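VP1 (Polyomavirus HPyV6, PDB 4PCG) forms, as the major coat protein, pentamers that probably build the T=7 icosahedral capsid and attach to host cells. Local coordinates at residues 85-90 against 266-271; 144-149 against 171-176; 233-238 against 255-260. All coordinates share one frame; numbering follows the deposited sequence. Where two conformers were deposited one is given.

Overall arrangement
This chain is the jelly-roll core part of a longer VP1. Past the N-terminal strand 9-27 and some shorter ones it reaches strand 79-93, whose residues 85-90 wait for a partner from near the C terminus: contact 1 closes the widest loop when 266-271 of strand 256-274 pairs with them. The other two contacts nest inside that loop, one after the other. Contact 2 joins two irregular segments, 144-149 and 171-176; contact 3 then pairs 233-238 with 255-260, where strand 256-274 begins. Contacts 1 and 3 thus share that strand and one antiparallel sheet. Contact 2 packs on contact 3 through I174, which touches A233 and M235, and lies about 30 Å from contact 1, centre to centre.

Contact 1 of 3, residues 85-90 against 266-271; sequences AFRVET and RVHFRQ
The carboxylate of E89 is gripped at both oxygens by the facing strand. OE1 takes NH2 of R266 at 2.7 Å in a salt bridge that arrives on its syn side, and OE2 takes NE2 of H268 at 2.8 Å. E89 OE2 lies close to the imidazole plane, while NE2 approaches it from above the carboxylate plane. R87 makes a third, weak link: its NH1 is 3.4 Å from E89 OE2, while the same nitrogen also bonds T210. With CG of R87 between its backbone N and carbonyl carbon (chi1 71°) and the chain extended from there, the guanidinium is laid flat over one face of the H268 ring, centres 3.6 Å apart and planes 23° from parallel.

Beneath these groups runs an antiparallel pairing of the jelly-roll sheet. E89 and R266 form a hydrogen-bonded pair with bonds in both directions; farther along, F86 N donates to H268 O. The opposite sheet face is apolar: A85 CB sits 3.6 Å from both V267 CG1 and F269 CE2, and V88 touches V267. At the far end F86 CB lies over the centre of the R270 guanidinium, whose plane is nearly parallel to the phenyl ring without stacking on it; NE of R270 is held by E84.

R266 has a second carboxylate in E24, and its side chain packs against P181 of a neighbouring subunit. The two arginines probably keep the E89 carboxylate ionised; the H268 imidazole would feel opposing pulls, from the carboxylate at its edge and from the guanidinium on its face.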
loop_
_atom_site.group_PDB
_atom_site.type_symbol
_atom_site.label_atom_id
_atom_site.label_comp_id
_atom_site.label_asym_id
_atom_site.label_seq_id
_atom_site.Cartn_x
_atom_site.Cartn_y
_atom_site.Cartn_z
ATOM N N ALA B 85 3.236 -21.184 25.027
ATOM C CA ALA B 85 3.889 -20.471 23.934
ATOM C C ALA B 85 3.476 -18.999 23.995
ATOM O O ALA B 85 2.288 -18.674 23.927
ATOM C CB ALA B 85 3.499 -21.092 22.601
ATOM N N PHE B 86 4.436 -18.092 24.113
ATOM C CA PHE B 86 4.084 -16.678 24.313
ATOM C C PHE B 86 4.499 -15.754 23.179
ATOM O O PHE B 86 4.027 -14.608 23.142
ATOM C CB PHE B 86 4.599 -16.133 25.667
ATOM C CG PHE B 86 6.113 -16.133 25.800
ATOM C CD1 PHE B 86 6.783 -17.258 26.247
ATOM C CD2 PHE B 86 6.853 -15.027 25.445
ATOM C CE1 PHE B 86 8.171 -17.277 26.347
ATOM C CE2 PHE B 86 8.249 -15.034 25.523
ATOM C CZ PHE B 86 8.909 -16.160 25.986
ATOM N N ARG B 87 5.378 -16.218 22.285
ATOM C CA ARG B 87 5.717 -15.494 21.067
ATOM C C ARG B 87 6.289 -16.427 20.017
ATOM O O ARG B 87 6.716 -17.534 20.327
ATOM C CB ARG B 87 6.680 -14.326 21.315
ATOM C CG ARG B 87 8.090 -14.726 21.659
ATOM C CD ARG B 87 8.890 -13.491 22.076
ATOM N NE ARG B 87 10.281 -13.832 22.354
ATOM C CZ ARG B 87 11.220 -14.008 21.418
ATOM N NH1 ARG B 87 10.936 -13.879 20.129
ATOM N NH2 ARG B 87 12.460 -14.334 21.768
ATOM N N VAL B 88 6.240 -15.970 18.775
ATOM C CA VAL B 88 6.669 -16.764 17.636
ATOM C C VAL B 88 7.337 -15.861 16.604
ATOM O O VAL B 88 6.912 -14.714 16.372
ATOM C CB VAL B 88 5.501 -17.539 16.991
ATOM C CG1 VAL B 88 4.401 -16.603 16.508
ATOM C CG2 VAL B 88 6.012 -18.427 15.855
ATOM N N GLU B 89 8.422 -16.371 16.031
ATOM C CA GLU B 89 9.011 -15.764 14.842
ATOM C C GLU B 89 8.621 -16.681 13.704
ATOM O O GLU B 89 8.790 -17.893 13.813
ATOM C CB GLU B 89 10.538 -15.744 14.936
ATOM C CG GLU B 89 11.086 -15.028 16.159
ATOM C CD GLU B 89 12.467 -15.519 16.582
ATOM O OE1 GLU B 89 13.363 -15.846 15.741
ATOM O OE2 GLU B 89 12.666 -15.545 17.793
ATOM N N THR B 90 8.055 -16.134 12.633
ATOM C CA THR B 90 7.732 -16.972 11.491
ATOM C C THR B 90 8.059 -16.192 10.223
ATOM O O THR B 90 7.820 -14.986 10.146
ATOM C CB THR B 90 6.277 -17.511 11.530
ATOM O OG1 THR B 90 6.029 -18.360 10.398
ATOM C CG2 THR B 90 5.234 -16.402 11.528
ATOM N N ARG B 266 9.864 -20.334 14.864
ATOM C CA ARG B 266 10.561 -20.486 16.114
ATOM C C ARG B 266 9.590 -20.029 17.181
ATOM O O ARG B 266 9.281 -18.849 17.284
ATOM C CB ARG B 266 11.814 -19.595 16.173
ATOM C CG ARG B 266 12.581 -19.764 17.465
ATOM C CD ARG B 266 13.843 -18.917 17.512
ATOM N NE ARG B 266 14.896 -19.493 16.688
ATOM C CZ ARG B 266 15.529 -18.916 15.667
ATOM N NH1 ARG B 266 16.471 -19.610 15.022
ATOM N NH2 ARG B 266 15.263 -17.681 15.280
ATOM N N VAL B 267 9.140 -20.968 17.996
ATOM C CA VAL B 267 8.144 -20.704 19.010
ATOM C C VAL B 267 8.846 -20.722 20.364
ATOM O O VAL B 267 9.636 -21.607 20.657
ATOM C CB VAL B 267 7.018 -21.756 18.990
ATOM C CG1 VAL B 267 5.954 -21.436 20.043
ATOM C CG2 VAL B 267 6.383 -21.868 17.617
ATOM N N HIS B 268 8.555 -19.724 21.194
ATOM C CA HIS B 268 9.165 -19.591 22.487
ATOM C C HIS B 268 8.173 -19.905 23.578
ATOM O O HIS B 268 7.040 -19.438 23.527
ATOM C CB HIS B 268 9.693 -18.165 22.669
ATOM C CG HIS B 268 10.751 -17.792 21.683
ATOM N ND1 HIS B 268 12.093 -17.988 21.928
ATOM C CD2 HIS B 268 10.667 -17.262 20.436
ATOM C CE1 HIS B 268 12.795 -17.575 20.884
ATOM N NE2 HIS B 268 11.955 -17.111 19.974
ATOM N N PHE B 269 8.627 -20.705 24.532
ATOM C CA PHE B 269 7.816 -21.195 25.659
ATOM C C PHE B 269 8.354 -20.812 27.021
ATOM O O PHE B 269 9.578 -20.703 27.255
ATOM C CB PHE B 269 7.680 -22.735 25.633
ATOM C CG PHE B 269 7.134 -23.293 24.361
ATOM C CD1 PHE B 269 7.967 -23.498 23.276
ATOM C CD2 PHE B 269 5.792 -23.663 24.256
ATOM C CE1 PHE B 269 7.478 -24.040 22.096
ATOM C CE2 PHE B 269 5.303 -24.201 23.073
ATOM C CZ PHE B 269 6.146 -24.401 22.000
ATOM N N ARG B 270 7.410 -20.662 27.946
ATOM C CA ARG B 270 7.657 -20.606 29.352
ATOM C C ARG B 270 6.707 -21.605 30.019
ATOM O O ARG B 270 5.914 -22.267 29.328
ATOM C CB ARG B 270 7.407 -19.186 29.868
ATOM C CG ARG B 270 5.960 -18.723 29.714
ATOM C CD ARG B 270 5.875 -17.217 29.936
ATOM N NE ARG B 270 4.522 -16.736 29.697
ATOM C CZ ARG B 270 4.208 -15.517 29.273
ATOM N NH1 ARG B 270 5.151 -14.602 29.062
ATOM N NH2 ARG B 270 2.930 -15.207 29.064
ATOM N N GLN B 271 6.758 -21.712 31.340
ATOM C CA GLN B 271 5.834 -22.609 32.034
ATOM C C GLN B 271 4.753 -21.812 32.741
ATOM O O GLN B 271 5.023 -20.753 33.297
ATOM C CB GLN B 271 6.569 -23.503 33.016
ATOM C CG GLN B 271 7.549 -24.415 32.315
ATOM C CD GLN B 271 8.295 -25.329 33.245
ATOM O OE1 GLN B 271 8.253 -25.185 34.479
ATOM N NE2 GLN B 271 9.017 -26.280 32.659
#

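Contact 2 of 3, residues 144-149 against 171-176; sequences AGLEGP and NFPIEI
N171 and E147 knit together two irregular connections of the VP1 jelly-roll, the one after strand 141-142 and the one that leads into strand 177-179. The amide of N171 folds back over its own main chain, CG lodged between backbone N and carbonyl carbon (chi1 65°), and this turns ND2 onto G145 O at 2.9 Å. That bond is almost straight at the hydrogen, 174°, and lies in the amide plane, although it meets the carbonyl from a direction tilted out of the carbonyl plane. Beside it, the backbone N of E147 donates to N171 O, also at 2.9 Å.

Chi1 of E147 (-73°) sets its CG methylene over one face of the F172 ring, a CH-pi contact of 3.7 Å from CG to the centroid; the bend at chi2 then brings the carboxylate nearly parallel to that ring. The two side chains run alongside each other, pointing the same way. OE1 continues to a salt bridge with K165, and the F172 ring meets W177 edge-to-face.

Farther along both segments, L146 CD1 packs on P173 CG, and P149 CD rests against I176 CG2 with the two side chains roughly at right angles. The other end of the polar cluster is closed by a water that donates to E147 OE2 at 2.6 Å and to N171 OD1 at 2.7 Å.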
loop_
_atom_site.group_PDB
_atom_site.type_symbol
_atom_site.label_atom_id
_atom_site.label_comp_id
_atom_site.label_asym_id
_atom_site.label_seq_id
_atom_site.Cartn_x
_atom_site.Cartn_y
_atom_site.Cartn_z
ATOM N N ALA B 144 -11.665 -37.163 -4.878
ATOM C CA ALA B 144 -11.912 -38.124 -3.784
ATOM C C ALA B 144 -10.757 -38.205 -2.779
ATOM O O ALA B 144 -10.965 -38.498 -1.614
ATOM C CB ALA B 144 -12.208 -39.495 -4.342
ATOM N N GLY B 145 -9.546 -37.945 -3.236
ATOM C CA GLY B 145 -8.375 -37.934 -2.365
ATOM C C GLY B 145 -8.247 -36.775 -1.391
ATOM O O GLY B 145 -7.417 -36.820 -0.499
ATOM N N LEU B 146 -9.055 -35.733 -1.568
ATOM C CA LEU B 146 -9.020 -34.562 -0.738
ATOM C C LEU B 146 -10.248 -34.467 0.167
ATOM O O LEU B 146 -11.349 -34.928 -0.187
ATOM C CB LEU B 146 -8.975 -33.325 -1.646
ATOM C CG LEU B 146 -7.792 -33.227 -2.577
ATOM C CD1 LEU B 146 -7.912 -31.973 -3.442
ATOM C CD2 LEU B 146 -6.482 -33.245 -1.820
ATOM N N GLU B 147 -10.058 -33.883 1.341
ATOM C CA GLU B 147 -11.172 -33.541 2.226
ATOM C C GLU B 147 -12.035 -32.451 1.577
ATOM O O GLU B 147 -11.547 -31.376 1.198
ATOM C CB GLU B 147 -10.661 -33.032 3.581
ATOM C CG GLU B 147 -10.088 -34.112 4.483
ATOM C CD GLU B 147 -11.115 -34.831 5.355
ATOM O OE1 GLU B 147 -12.331 -34.531 5.287
ATOM O OE2 GLU B 147 -10.712 -35.741 6.103
ATOM N N GLY B 148 -13.323 -32.723 1.482
ATOM C CA GLY B 148 -14.252 -31.767 0.909
ATOM C C GLY B 148 -15.435 -31.596 1.837
ATOM O O GLY B 148 -15.609 -32.387 2.759
ATOM N N PRO B 149 -16.270 -30.580 1.591
ATOM C CA PRO B 149 -17.470 -30.450 2.440
ATOM C C PRO B 149 -18.404 -31.646 2.363
ATOM O O PRO B 149 -18.424 -32.345 1.347
ATOM C CB PRO B 149 -18.161 -29.213 1.885
ATOM C CG PRO B 149 -17.169 -28.532 0.993
ATOM C CD PRO B 149 -16.241 -29.590 0.501
ATOM N N ASN B 171 -4.425 -33.594 3.636
ATOM C CA ASN B 171 -5.260 -33.429 2.441
ATOM C C ASN B 171 -6.432 -32.442 2.573
ATOM O O ASN B 171 -7.505 -32.687 2.039
ATOM C CB ASN B 171 -5.714 -34.803 1.954
ATOM C CG ASN B 171 -6.624 -35.508 2.930
ATOM O OD1 ASN B 171 -6.619 -35.209 4.147
ATOM N ND2 ASN B 171 -7.440 -36.417 2.412
ATOM N N PHE B 172 -6.204 -31.341 3.288
ATOM C CA PHE B 172 -7.147 -30.225 3.378
ATOM C C PHE B 172 -6.763 -29.096 2.401
ATOM O O PHE B 172 -5.888 -28.289 2.685
ATOM C CB PHE B 172 -7.221 -29.695 4.807
ATOM C CG PHE B 172 -7.919 -30.622 5.742
ATOM C CD1 PHE B 172 -7.248 -31.700 6.316
ATOM C CD2 PHE B 172 -9.249 -30.400 6.100
ATOM C CE1 PHE B 172 -7.905 -32.571 7.166
ATOM C CE2 PHE B 172 -9.896 -31.252 6.979
ATOM C CZ PHE B 172 -9.220 -32.332 7.518
ATOM N N PRO B 173 -7.450 -29.037 1.248
ATOM C CA PRO B 173 -7.108 -27.980 0.289
ATOM C C PRO B 173 -7.487 -26.607 0.761
ATOM O O PRO B 173 -8.603 -26.382 1.271
ATOM C CB PRO B 173 -7.872 -28.379 -0.990
ATOM C CG PRO B 173 -8.956 -29.300 -0.545
ATOM C CD PRO B 173 -8.434 -29.983 0.710
ATOM N N ILE B 174 -6.584 -25.661 0.558
ATOM C CA ILE B 174 -6.889 -24.279 0.910
ATOM C C ILE B 174 -7.987 -23.658 0.050
ATOM O O ILE B 174 -8.571 -22.640 0.436
ATOM C CB ILE B 174 -5.639 -23.375 0.932
ATOM C CG1 ILE B 174 -5.074 -23.201 -0.493
ATOM C CG2 ILE B 174 -4.600 -23.919 1.896
ATOM C CD1 ILE B 174 -3.860 -22.268 -0.561
ATOM N N GLU B 175 -8.305 -24.244 -1.103
ATOM C CA GLU B 175 -9.367 -23.704 -1.904
ATOM C C GLU B 175 -10.754 -24.071 -1.365
ATOM O O GLU B 175 -11.752 -23.684 -1.957
ATOM C CB GLU B 175 -9.202 -24.154 -3.360
ATOM C CG GLU B 175 -8.079 -23.423 -4.066
ATOM C CD GLU B 175 -7.634 -24.154 -5.328
ATOM O OE1 GLU B 175 -8.322 -24.016 -6.369
ATOM O OE2 GLU B 175 -6.605 -24.876 -5.276
ATOM N N ILE B 176 -10.798 -24.804 -0.243
ATOM C CA ILE B 176 -12.029 -25.270 0.392
ATOM C C ILE B 176 -12.128 -24.863 1.872
ATOM O O ILE B 176 -13.213 -24.471 2.319
ATOM C CB ILE B 176 -12.131 -26.814 0.275
ATOM C CG1 ILE B 176 -12.301 -27.242 -1.210
ATOM C CG2 ILE B 176 -13.268 -27.366 1.106
ATOM C CD1 ILE B 176 -13.629 -26.822 -1.819
HETATM O O HOH W 1 -8.150 -36.390 6.097
#

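Contact 3 of 3, residues 233-238 against 255-260; sequences ADMLGM and RSVQAA
Q258 starts against the facing strand and ends on its own. Its CB lies 3.7 Å from G237 O. CG continues anti to the backbone N (chi1 174°), and the bend at chi2 then swings the amide round so that NE2 bonds A259 O at 2.9 Å, in the carbonyl plane and on a lone pair. OE1, the other tip, accepts from NE of R43, so both ends of the amide are held.

The strands are antiparallel partners in the jelly-roll, and their pairing is interrupted by a classic beta bulge: L236 and G237 together face Q258. L236 N donates to Q258 O at 2.8 Å, and Q258 N returns a bond of equal length to G237 O. G237 has backbone angles (phi 146°, psi -159°) open in practice only to a residue without a side chain. On the D234 side of the bulge, A260 N donates to D234 O; L236 CD1, from the bulge itself, packs on A260 CB. D234 is salt-bridged to R263.

On the sheet face that carries M235 and V257, CG1 of V257 takes CG and SD of M235 at about a right angle, with M235 CG 3.7 Å from V257 CG1. M238 lies on this face too, but it was deposited in two conformers and its course beyond CB is doubtful. Its CB sits over one face of the R255 guanidinium, 3.6 Å from R255 NH2. R255 reaches a neighbouring subunit, where NE bonds T109; its NH2 donates to a water 2.9 Å away, which also makes a weak bond to M238 O.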
loop_
_atom_site.group_PDB
_atom_site.type_symbol
_atom_site.label_atom_id
_atom_site.label_comp_id
_atom_site.label_asym_id
_atom_site.label_seq_id
_atom_site.Cartn_x
_atom_site.Cartn_y
_atom_site.Cartn_z
ATOM N N ALA B 233 -0.048 -22.349 5.223
ATOM C CA ALA B 233 -0.275 -22.465 3.769
ATOM C C ALA B 233 0.205 -21.185 3.126
ATOM O O ALA B 233 -0.195 -20.088 3.553
ATOM C CB ALA B 233 -1.740 -22.667 3.464
ATOM N N ASP B 234 1.016 -21.317 2.075
ATOM C CA ASP B 234 1.639 -20.156 1.435
ATOM C C ASP B 234 1.726 -20.311 -0.072
ATOM O O ASP B 234 2.708 -20.815 -0.610
ATOM C CB ASP B 234 2.985 -19.865 2.094
ATOM C CG ASP B 234 2.819 -19.432 3.575
ATOM O OD1 ASP B 234 2.379 -18.284 3.813
ATOM O OD2 ASP B 234 3.082 -20.240 4.490
ATOM N N MET B 235 0.667 -19.832 -0.732
ATOM C CA MET B 235 0.543 -19.870 -2.185
ATOM C C MET B 235 0.871 -18.493 -2.714
ATOM O O MET B 235 0.249 -17.504 -2.333
ATOM C CB MET B 235 -0.872 -20.223 -2.608
ATOM C CG MET B 235 -1.128 -20.083 -4.112
ATOM S SD MET B 235 -2.718 -20.783 -4.597
ATOM C CE MET B 235 -3.867 -19.707 -3.753
ATOM N N LEU B 236 1.840 -18.429 -3.617
ATOM C CA LEU B 236 2.337 -17.157 -4.128
ATOM C C LEU B 236 1.846 -16.780 -5.510
ATOM O O LEU B 236 2.008 -15.634 -5.930
ATOM C CB LEU B 236 3.879 -17.204 -4.130
ATOM C CG LEU B 236 4.520 -17.535 -2.780
ATOM C CD1 LEU B 236 6.045 -17.517 -2.868
ATOM C CD2 LEU B 236 4.037 -16.569 -1.745
ATOM N N GLY B 237 1.232 -17.727 -6.225
ATOM C CA GLY B 237 0.742 -17.451 -7.564
ATOM C C GLY B 237 0.861 -18.688 -8.433
ATOM O O GLY B 237 0.935 -19.824 -7.925
ATOM N N MET B 238 0.860 -18.455 -9.726
ATOM C CA MET B 238 1.013 -19.478 -10.757
ATOM C C MET B 238 2.317 -19.260 -11.536
ATOM O O MET B 238 2.807 -18.128 -11.631
ATOM C CB MET B 238 -0.142 -19.413 -11.778
ATOM C CG MET B 238 -1.567 -19.471 -11.225
ATOM S SD MET B 238 -1.994 -20.946 -10.256
ATOM C CE MET B 238 -2.007 -22.212 -11.516
ATOM N N ARG B 255 0.454 -24.795 -16.656
ATOM C CA ARG B 255 0.394 -23.775 -15.610
ATOM C C ARG B 255 0.174 -24.420 -14.236
ATOM O O ARG B 255 -0.726 -25.218 -14.106
ATOM C CB ARG B 255 -0.753 -22.836 -15.948
ATOM C CG ARG B 255 -0.691 -21.506 -15.256
ATOM C CD ARG B 255 -0.188 -20.397 -16.173
ATOM N NE ARG B 255 -0.166 -19.144 -15.412
ATOM C CZ ARG B 255 0.900 -18.372 -15.226
ATOM N NH1 ARG B 255 2.072 -18.659 -15.787
ATOM N NH2 ARG B 255 0.781 -17.258 -14.513
ATOM N N SER B 256 1.019 -24.101 -13.264
ATOM C CA SER B 256 1.059 -24.772 -11.954
ATOM C C SER B 256 1.054 -23.765 -10.824
ATOM O O SER B 256 1.517 -22.638 -11.001
ATOM C CB SER B 256 2.325 -25.616 -11.851
ATOM O OG SER B 256 2.322 -26.562 -12.921
ATOM N N VAL B 257 0.551 -24.177 -9.660
ATOM C CA VAL B 257 0.588 -23.342 -8.482
ATOM C C VAL B 257 2.007 -23.322 -7.898
ATOM O O VAL B 257 2.631 -24.363 -7.791
ATOM C CB VAL B 257 -0.372 -23.850 -7.400
ATOM C CG1 VAL B 257 -0.199 -23.058 -6.115
ATOM C CG2 VAL B 257 -1.809 -23.786 -7.895
ATOM N N GLN B 258 2.492 -22.127 -7.543
ATOM C CA GLN B 258 3.775 -21.912 -6.882
ATOM C C GLN B 258 3.539 -21.613 -5.396
ATOM O O GLN B 258 2.828 -20.659 -5.057
ATOM C CB GLN B 258 4.495 -20.707 -7.511
ATOM C CG GLN B 258 5.780 -20.310 -6.807
ATOM C CD GLN B 258 6.912 -21.235 -7.157
ATOM O OE1 GLN B 258 7.357 -21.245 -8.293
ATOM N NE2 GLN B 258 7.387 -22.008 -6.200
ATOM N N ALA B 259 4.152 -22.421 -4.534
ATOM C CA ALA B 259 4.164 -22.184 -3.101
ATOM C C ALA B 259 5.551 -21.684 -2.678
ATOM O O ALA B 259 6.525 -21.795 -3.419
ATOM C CB ALA B 259 3.805 -23.482 -2.355
ATOM N N ALA B 260 5.636 -21.137 -1.474
ATOM C CA ALA B 260 6.926 -20.843 -0.878
ATOM C C ALA B 260 7.708 -22.140 -0.651
ATOM O O ALA B 260 7.143 -23.259 -0.608
ATOM C CB ALA B 260 6.737 -20.066 0.438
HETATM O O HOH W 2 3.534 -16.455 -14.404
#